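Local structure of histone-lysine N-methyltransferase, H3 lysine-9 specific SUVH4 (Arabidopsis thaliana, 4QEO) at residues L104-S109 and K156-Y161; A368-E373 and S493-L498. The protein acts as an H3K9-specific histone methyltransferase, writing a mark of transcriptional repression, and binds methylated DNA. All coordinates share one frame; numbering follows the deposited sequence.

Contact 1: residues L104-S109 and K156-Y161; sequences LPLAVS and KHCCEY
Leu-106 and His-157 are the closest backbone pair, with CA atoms 5.8 Å apart, where strand 106-109 and helix 156-161 run nearly at right angles (96°). The main polar link is made by the His-157 ring. Its ND1 donates to Pro-105 O at 2.8 Å, with an N-H...O angle of 152°. The acceptor lies almost in the ring plane, and ND1 lies in the plane of the Pro-105 carbonyl. A chi1 of -71° sets CG anti to the carbonyl carbon, which places ND1 at the Pro-105 carbonyl. The peptide bond before Pro-105 is cis. Leu-104 O, on that peptide, approaches His-157 CE1 obliquely at 3.3 Å. Pro-105 CD packs against the same ring, near ND1 and CE1. An alanine in place of His-157 would probably leave Pro-105 O without its side-chain donor and open a gap beside the proline. Leu-106 CD2 lies against His-157 CB at 3.7 Å and also meets the backbone N of Cys-158. The leucine and histidine side chains cross at about a right angle. At the next helix residue, Cys-158 SG packs 3.7 Å from Ala-107 CB. The same sulfur lies 3.1 Å from Ala-107 O, a buried carbonyl oxygen with no hydrogen-bond partner in the model. The contact is buried packing in the SRA domain. Strand 106-112 pairs antiparallel with strand 88-91, where Val-108 and Ser-109 both face Asp-89 in a classic beta bulge. It also runs parallel to strand 165-172, and Cys-158 touches Val-165 of that strand and Val-190 of strand 180-197.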
ATOM      1  N   LEU A 104       9.474  33.531 -13.711  1.00 32.41           N
ATOM      2  CA  LEU A 104       9.092  32.857 -12.477  1.00 32.29           C
ATOM      3  C   LEU A 104       8.210  33.795 -11.653  1.00 29.24           C
ATOM      4  O   LEU A 104       8.258  35.004 -11.843  1.00 29.69           O
ATOM      5  CB  LEU A 104      10.342  32.466 -11.665  1.00 34.44           C
ATOM      6  CG  LEU A 104      11.059  31.161 -12.019  1.00 40.84           C
ATOM      7  CD1 LEU A 104      10.246  29.956 -11.561  1.00 38.44           C
ATOM      8  CD2 LEU A 104      11.346  31.067 -13.517  1.00 41.69           C
ATOM      9  N   PRO A 105       7.405  33.259 -10.726  1.00 30.59           N
ATOM     10  CA  PRO A 105       7.213  31.859 -10.322  1.00 31.67           C
ATOM     11  C   PRO A 105       6.431  31.066 -11.352  1.00 33.38           C
ATOM     12  O   PRO A 105       5.718  31.661 -12.172  1.00 33.62           O
ATOM     13  CB  PRO A 105       6.385  31.979  -9.040  1.00 27.72           C
ATOM     14  CG  PRO A 105       5.622  33.276  -9.227  1.00 28.54           C
ATOM     15  CD  PRO A 105       6.583  34.183  -9.923  1.00 28.26           C
ATOM     16  N   LEU A 106       6.570  29.743 -11.313  1.00 27.42           N
ATOM     17  CA  LEU A 106       5.821  28.883 -12.234  1.00 24.27           C
ATOM     18  C   LEU A 106       5.179  27.762 -11.460  1.00 21.33           C
ATOM     19  O   LEU A 106       5.856  27.083 -10.710  1.00 22.51           O
ATOM     20  CB  LEU A 106       6.751  28.219 -13.249  1.00 30.40           C
ATOM     21  CG  LEU A 106       7.122  28.879 -14.559  1.00 36.99           C
ATOM     22  CD1 LEU A 106       8.101  27.961 -15.268  1.00 32.77           C
ATOM     23  CD2 LEU A 106       5.871  29.161 -15.411  1.00 30.35           C
ATOM     24  N   ALA A 107       3.894  27.522 -11.658  1.00 21.60           N
ATOM     25  CA  ALA A 107       3.248  26.418 -10.951  1.00 21.66           C
ATOM     26  C   ALA A 107       3.636  25.080 -11.575  1.00 21.44           C
ATOM     27  O   ALA A 107       3.888  25.009 -12.794  1.00 19.85           O
ATOM     28  CB  ALA A 107       1.732  26.608 -10.967  1.00 18.72           C
ATOM     29  N   VAL A 108       3.713  24.024 -10.755  1.00 21.13           N
ATOM     30  CA  VAL A 108       4.003  22.688 -11.270  1.00 22.09           C
ATOM     31  C   VAL A 108       2.965  21.643 -10.876  1.00 21.22           C
ATOM     32  O   VAL A 108       2.844  20.630 -11.548  1.00 23.03           O
ATOM     33  CB  VAL A 108       5.413  22.172 -10.872  1.00 20.55           C
ATOM     34  CG1 VAL A 108       6.487  23.126 -11.420  1.00 21.55           C
ATOM     35  CG2 VAL A 108       5.541  21.976  -9.351  1.00 23.02           C
ATOM     36  N   SER A 109       2.210  21.905  -9.807  1.00 21.57           N
ATOM     37  CA  SER A 109       1.289  20.903  -9.251  1.00 16.56           C
ATOM     38  C   SER A 109       0.170  21.579  -8.462  1.00 18.50           C
ATOM     39  O   SER A 109       0.428  22.461  -7.625  1.00 17.08           O
ATOM     40  CB  SER A 109       2.059  19.902  -8.356  1.00 16.74           C
ATOM     41  OG  SER A 109       1.177  18.972  -7.729  1.00 20.91           O
ATOM     42  N   LYS A 156      -0.605  31.963 -13.610  1.00 20.07           N
ATOM     43  CA  LYS A 156      -0.641  32.925 -14.727  1.00 19.26           C
ATOM     44  C   LYS A 156       0.560  32.736 -15.657  1.00 24.37           C
ATOM     45  O   LYS A 156       0.430  32.750 -16.889  1.00 23.48           O
ATOM     46  CB  LYS A 156      -0.713  34.368 -14.188  1.00 19.29           C
ATOM     47  CG  LYS A 156      -0.094  35.458 -15.089  1.00 19.43           C
ATOM     48  CD  LYS A 156      -0.213  36.847 -14.378  1.00 24.28           C
ATOM     49  CE  LYS A 156       0.674  37.945 -15.007  1.00 22.73           C
ATOM     50  NZ  LYS A 156       0.188  38.349 -16.350  1.00 26.23           N
ATOM     51  N   HIS A 157       1.738  32.541 -15.072  1.00 18.74           N
ATOM     52  CA  HIS A 157       2.927  32.358 -15.902  1.00 22.22           C
ATOM     53  C   HIS A 157       2.852  31.030 -16.671  1.00 24.42           C
ATOM     54  O   HIS A 157       3.320  30.941 -17.809  1.00 24.59           O
ATOM     55  CB  HIS A 157       4.215  32.449 -15.065  1.00 24.09           C
ATOM     56  CG  HIS A 157       4.516  33.845 -14.582  1.00 26.67           C
ATOM     57  ND1 HIS A 157       5.233  34.101 -13.433  1.00 24.88           N
ATOM     58  CD2 HIS A 157       4.172  35.056 -15.088  1.00 29.68           C
ATOM     59  CE1 HIS A 157       5.345  35.411 -13.266  1.00 28.50           C
ATOM     60  NE2 HIS A 157       4.697  36.012 -14.251  1.00 27.65           N
ATOM     61  N   CYS A 158       2.272  30.009 -16.046  1.00 21.13           N
ATOM     62  CA  CYS A 158       2.064  28.747 -16.753  1.00 23.14           C
ATOM     63  C   CYS A 158       1.240  28.946 -18.017  1.00 20.93           C
ATOM     64  O   CYS A 158       1.595  28.429 -19.097  1.00 21.75           O
ATOM     65  CB  CYS A 158       1.369  27.720 -15.852  1.00 22.26           C
ATOM     66  SG  CYS A 158       2.409  27.029 -14.564  1.00 23.47           S
ATOM     67  N   CYS A 159       0.125  29.659 -17.867  1.00 21.24           N
ATOM     68  CA  CYS A 159      -0.734  30.014 -19.002  1.00 21.76           C
ATOM     69  C   CYS A 159       0.058  30.738 -20.078  1.00 24.22           C
ATOM     70  O   CYS A 159      -0.028  30.404 -21.259  1.00 27.16           O
ATOM     71  CB  CYS A 159      -1.873  30.946 -18.534  1.00 21.27           C
ATOM     72  SG  CYS A 159      -3.017  31.423 -19.858  1.00 23.69           S
ATOM     73  N   GLU A 160       0.828  31.733 -19.659  1.00 25.13           N
ATOM     74  CA  GLU A 160       1.575  32.569 -20.601  1.00 24.96           C
ATOM     75  C   GLU A 160       2.729  31.842 -21.321  1.00 25.87           C
ATOM     76  O   GLU A 160       3.120  32.237 -22.418  1.00 24.30           O
ATOM     77  CB  GLU A 160       2.073  33.826 -19.889  1.00 20.89           C
ATOM     78  CG  GLU A 160       0.902  34.810 -19.670  1.00 25.21           C
ATOM     79  CD  GLU A 160       1.191  35.904 -18.665  1.00 32.39           C
ATOM     80  OE1 GLU A 160       2.275  35.879 -18.047  1.00 29.08           O
ATOM     81  OE2 GLU A 160       0.309  36.784 -18.497  1.00 29.49           O
ATOM     82  N   TYR A 161       3.250  30.782 -20.711  1.00 24.97           N
ATOM     83  CA  TYR A 161       4.358  30.018 -21.317  1.00 27.99           C
ATOM     84  C   TYR A 161       4.046  28.597 -21.795  1.00 25.57           C
ATOM     85  O   TYR A 161       4.952  27.873 -22.228  1.00 27.49           O
ATOM     86  CB  TYR A 161       5.542  29.958 -20.366  1.00 24.79           C
ATOM     87  CG  TYR A 161       6.300  31.241 -20.335  1.00 27.76           C
ATOM     88  CD1 TYR A 161       7.284  31.492 -21.283  1.00 29.19           C
ATOM     89  CD2 TYR A 161       6.015  32.225 -19.388  1.00 24.79           C
ATOM     90  CE1 TYR A 161       7.985  32.672 -21.283  1.00 34.90           C
ATOM     91  CE2 TYR A 161       6.719  33.424 -19.380  1.00 31.39           C
ATOM     92  CZ  TYR A 161       7.701  33.633 -20.332  1.00 33.96           C
ATOM     93  OH  TYR A 161       8.414  34.799 -20.358  1.00 38.18           O
TER

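Contact 2: residues A368-E373 and S493-L498; sequences AVRSWE and SPMQEL
One water is gripped by three groups: it accepts from Val-369 N at 2.8 Å and donates to Glu-497 OE2 and Leu-498 O. Glu-497 OE2 also takes a bond from Asn-460 ND2, and its OE1 pairs with Lys-365. Asn-460 and Lys-365 probably bind S-adenosyl-L-methionine, as in related enzymes, which would make Glu-497 a second-shell residue. With CG anti to the backbone N (chi1 179°) and the chain extended, the carboxylate reaches Ala-368, with OE2 3.2 Å from its CB. Leu-498 N donates almost straight to Val-369 O at 2.8 Å, and Leu-498 CD1 meets Val-369 CG1 at 4.0 Å. A single beta bridge joins Arg-370, on strand 367-371, to Glu-497; this strand is an outermost one of a four-stranded sheet in the SET domain. Residues 493-496 make a type II turn. From this turn, Met-495 N reaches across to Ser-371 O, nearly in line with the carbonyl; the modelled length is doubtfully short. The Met-495 chain bends at chi2 (-50°) and returns to the strand. Its SD makes an oblique Met-aromatic contact with Trp-372, 4.7 Å from the centroid of the five-membered ring. The same sulfur lies 3.8 Å from Arg-370 NE. Arg-370 NE forms a salt bridge with Glu-358, whose OE1 also accepts from Trp-372 NE1. Pro-494 CB rests 3.5 Å from Trp-372 O.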
ATOM      1  N   ALA A 368      -5.593 -16.297  -8.796  1.00 50.37           N
ATOM      2  CA  ALA A 368      -4.989 -15.092  -8.231  1.00 47.32           C
ATOM      3  C   ALA A 368      -5.905 -14.532  -7.146  1.00 43.57           C
ATOM      4  O   ALA A 368      -7.066 -14.907  -7.071  1.00 45.02           O
ATOM      5  CB  ALA A 368      -4.776 -14.044  -9.326  1.00 43.62           C
ATOM      6  N   VAL A 369      -5.394 -13.630  -6.313  1.00 38.52           N
ATOM      7  CA  VAL A 369      -6.230 -12.990  -5.292  1.00 38.05           C
ATOM      8  C   VAL A 369      -6.123 -11.474  -5.400  1.00 41.70           C
ATOM      9  O   VAL A 369      -5.036 -10.940  -5.638  1.00 39.33           O
ATOM     10  CB  VAL A 369      -5.835 -13.435  -3.861  1.00 46.66           C
ATOM     11  CG1 VAL A 369      -6.615 -12.648  -2.802  1.00 46.85           C
ATOM     12  CG2 VAL A 369      -6.057 -14.938  -3.683  1.00 44.34           C
ATOM     13  N   ARG A 370      -7.250 -10.778  -5.257  1.00 39.03           N
ATOM     14  CA  ARG A 370      -7.224  -9.319  -5.178  1.00 36.56           C
ATOM     15  C   ARG A 370      -8.118  -8.812  -4.059  1.00 40.36           C
ATOM     16  O   ARG A 370      -8.884  -9.572  -3.475  1.00 44.23           O
ATOM     17  CB  ARG A 370      -7.599  -8.669  -6.520  1.00 37.28           C
ATOM     18  CG  ARG A 370      -9.000  -9.001  -7.021  1.00 38.73           C
ATOM     19  CD  ARG A 370      -9.156  -8.646  -8.510  1.00 41.80           C
ATOM     20  NE  ARG A 370     -10.487  -8.979  -9.007  1.00 46.20           N
ATOM     21  CZ  ARG A 370     -10.765  -9.280 -10.275  1.00 55.37           C
ATOM     22  NH1 ARG A 370      -9.798  -9.308 -11.181  1.00 52.20           N
ATOM     23  NH2 ARG A 370     -12.008  -9.566 -10.636  1.00 62.26           N
ATOM     24  N   SER A 371      -7.999  -7.527  -3.748  1.00 39.46           N
ATOM     25  CA  SER A 371      -8.805  -6.940  -2.690  1.00 41.14           C
ATOM     26  C   SER A 371      -9.851  -5.978  -3.233  1.00 44.13           C
ATOM     27  O   SER A 371      -9.622  -5.287  -4.225  1.00 46.79           O
ATOM     28  CB  SER A 371      -7.923  -6.221  -1.668  1.00 43.75           C
ATOM     29  OG  SER A 371      -8.726  -5.581  -0.692  1.00 45.96           O
ATOM     30  N   TRP A 372     -11.003  -5.934  -2.571  1.00 49.53           N
ATOM     31  CA  TRP A 372     -12.079  -5.037  -2.974  1.00 49.68           C
ATOM     32  C   TRP A 372     -12.017  -3.732  -2.215  1.00 45.16           C
ATOM     33  O   TRP A 372     -12.738  -2.797  -2.522  1.00 45.74           O
ATOM     34  CB  TRP A 372     -13.440  -5.686  -2.746  1.00 55.57           C
ATOM     35  CG  TRP A 372     -13.785  -6.738  -3.747  1.00 60.82           C
ATOM     36  CD1 TRP A 372     -12.993  -7.214  -4.750  1.00 61.06           C
ATOM     37  CD2 TRP A 372     -15.021  -7.443  -3.842  1.00 64.84           C
ATOM     38  NE1 TRP A 372     -13.663  -8.178  -5.465  1.00 61.43           N
ATOM     39  CE2 TRP A 372     -14.913  -8.337  -4.924  1.00 65.22           C
ATOM     40  CE3 TRP A 372     -16.211  -7.412  -3.108  1.00 67.91           C
ATOM     41  CZ2 TRP A 372     -15.948  -9.191  -5.292  1.00 70.12           C
ATOM     42  CZ3 TRP A 372     -17.239  -8.262  -3.472  1.00 69.71           C
ATOM     43  CH2 TRP A 372     -17.101  -9.138  -4.555  1.00 72.46           C
ATOM     44  N   GLU A 373     -11.159  -3.675  -1.211  1.00 45.17           N
ATOM     45  CA  GLU A 373     -11.000  -2.455  -0.435  1.00 49.11           C
ATOM     46  C   GLU A 373      -9.533  -2.114  -0.224  1.00 45.57           C
ATOM     47  O   GLU A 373      -8.644  -2.919  -0.502  1.00 48.40           O
ATOM     48  CB  GLU A 373     -11.718  -2.565   0.917  1.00 53.02           C
ATOM     49  CG  GLU A 373     -11.961  -3.985   1.385  1.00 54.82           C
ATOM     50  CD  GLU A 373     -12.579  -4.053   2.772  1.00 58.62           C
ATOM     51  OE1 GLU A 373     -12.946  -5.163   3.211  1.00 60.16           O
ATOM     52  OE2 GLU A 373     -12.692  -2.996   3.427  1.00 61.43           O
ATOM     53  N   SER A 493      -4.529  -0.547  -3.369  1.00 33.48           N
ATOM     54  CA  SER A 493      -5.831  -0.049  -3.804  1.00 38.44           C
ATOM     55  C   SER A 493      -6.743  -1.212  -4.188  1.00 40.49           C
ATOM     56  O   SER A 493      -6.261  -2.299  -4.502  1.00 42.61           O
ATOM     57  CB  SER A 493      -5.676   0.894  -5.009  1.00 36.07           C
ATOM     58  OG  SER A 493      -4.995   2.087  -4.664  1.00 43.81           O
ATOM     59  N   PRO A 494      -8.065  -0.983  -4.188  1.00 46.15           N
ATOM     60  CA  PRO A 494      -9.022  -2.009  -4.623  1.00 48.30           C
ATOM     61  C   PRO A 494      -8.718  -2.558  -6.029  1.00 46.26           C
ATOM     62  O   PRO A 494      -8.288  -1.806  -6.895  1.00 44.71           O
ATOM     63  CB  PRO A 494     -10.348  -1.252  -4.629  1.00 53.19           C
ATOM     64  CG  PRO A 494     -10.178  -0.215  -3.566  1.00 52.84           C
ATOM     65  CD  PRO A 494      -8.746   0.212  -3.656  1.00 49.66           C
ATOM     66  N   MET A 495      -8.932  -3.861  -6.217  1.00 47.22           N
ATOM     67  CA  MET A 495      -8.719  -4.564  -7.488  1.00 46.89           C
ATOM     68  C   MET A 495      -7.255  -4.802  -7.870  1.00 49.22           C
ATOM     69  O   MET A 495      -6.976  -5.423  -8.895  1.00 48.62           O
ATOM     70  CB  MET A 495      -9.485  -3.907  -8.643  1.00 51.04           C
ATOM     71  CG  MET A 495     -10.971  -3.894  -8.426  1.00 52.33           C
ATOM     72  SD  MET A 495     -11.574  -5.528  -7.975  1.00 66.44           S
ATOM     73  CE  MET A 495     -13.138  -5.075  -7.229  1.00 97.87           C
ATOM     74  N   GLN A 496      -6.322  -4.321  -7.055  1.00 47.41           N
ATOM     75  CA  GLN A 496      -4.921  -4.669  -7.261  1.00 44.55           C
ATOM     76  C   GLN A 496      -4.647  -6.110  -6.804  1.00 45.23           C
ATOM     77  O   GLN A 496      -5.032  -6.502  -5.700  1.00 40.78           O
ATOM     78  CB  GLN A 496      -4.004  -3.666  -6.554  1.00 43.38           C
ATOM     79  CG  GLN A 496      -3.935  -2.310  -7.267  1.00 43.51           C
ATOM     80  CD  GLN A 496      -2.951  -1.337  -6.626  1.00 44.87           C
ATOM     81  OE1 GLN A 496      -2.544  -1.496  -5.471  1.00 42.98           O
ATOM     82  NE2 GLN A 496      -2.560  -0.326  -7.384  1.00 44.27           N
ATOM     83  N   GLU A 497      -4.016  -6.905  -7.671  1.00 43.84           N
ATOM     84  CA  GLU A 497      -3.665  -8.273  -7.324  1.00 46.44           C
ATOM     85  C   GLU A 497      -2.674  -8.254  -6.169  1.00 42.55           C
ATOM     86  O   GLU A 497      -1.757  -7.430  -6.143  1.00 38.73           O
ATOM     87  CB  GLU A 497      -3.074  -9.040  -8.523  1.00 43.44           C
ATOM     88  CG  GLU A 497      -2.671 -10.481  -8.166  1.00 41.79           C
ATOM     89  CD  GLU A 497      -2.316 -11.342  -9.372  1.00 45.20           C
ATOM     90  OE1 GLU A 497      -2.375 -10.844 -10.518  1.00 44.41           O
ATOM     91  OE2 GLU A 497      -1.986 -12.529  -9.174  1.00 45.57           O
ATOM     92  N   LEU A 498      -2.874  -9.149  -5.207  1.00 36.11           N
ATOM     93  CA  LEU A 498      -1.949  -9.267  -4.089  1.00 39.44           C
ATOM     94  C   LEU A 498      -0.858 -10.244  -4.483  1.00 34.67           C
ATOM     95  O   LEU A 498      -1.152 -11.324  -4.994  1.00 43.25           O
ATOM     96  CB  LEU A 498      -2.675  -9.774  -2.834  1.00 36.11           C
ATOM     97  CG  LEU A 498      -3.955  -9.046  -2.411  1.00 38.69           C
ATOM     98  CD1 LEU A 498      -4.534  -9.640  -1.119  1.00 36.24           C
ATOM     99  CD2 LEU A 498      -3.705  -7.558  -2.253  1.00 39.23           C
TER
HETATM  100  O   HOH W   1      -2.642 -13.486  -6.624  1.00 41.70           O
HETATM  101  O   HOH W   2      -7.334  -7.049 -10.967  1.00 47.61           O

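The two contacts follow one another along the chain and neither nest nor cross. Contact 1 comes first and closes a loop of 46 residues. That loop holds strands 120-122 and 125-129, and its closure ties helix 151-161 to strand 106-112 in the SRA domain. The chain then passes through the pre-SET cysteines, from Cys-292 to Cys-344, which hold three zinc ions. Contact 2 opens afterwards and closes a longer loop of 119 residues within the SET domain. This loop includes Asn-460 and the zinc ligand Cys-463. The chain comes back to strand 367-371 with residues 493-498, just before strand 499-500. The centres of contact 1 and contact 2 lie about 39 Å apart, and the two do not touch.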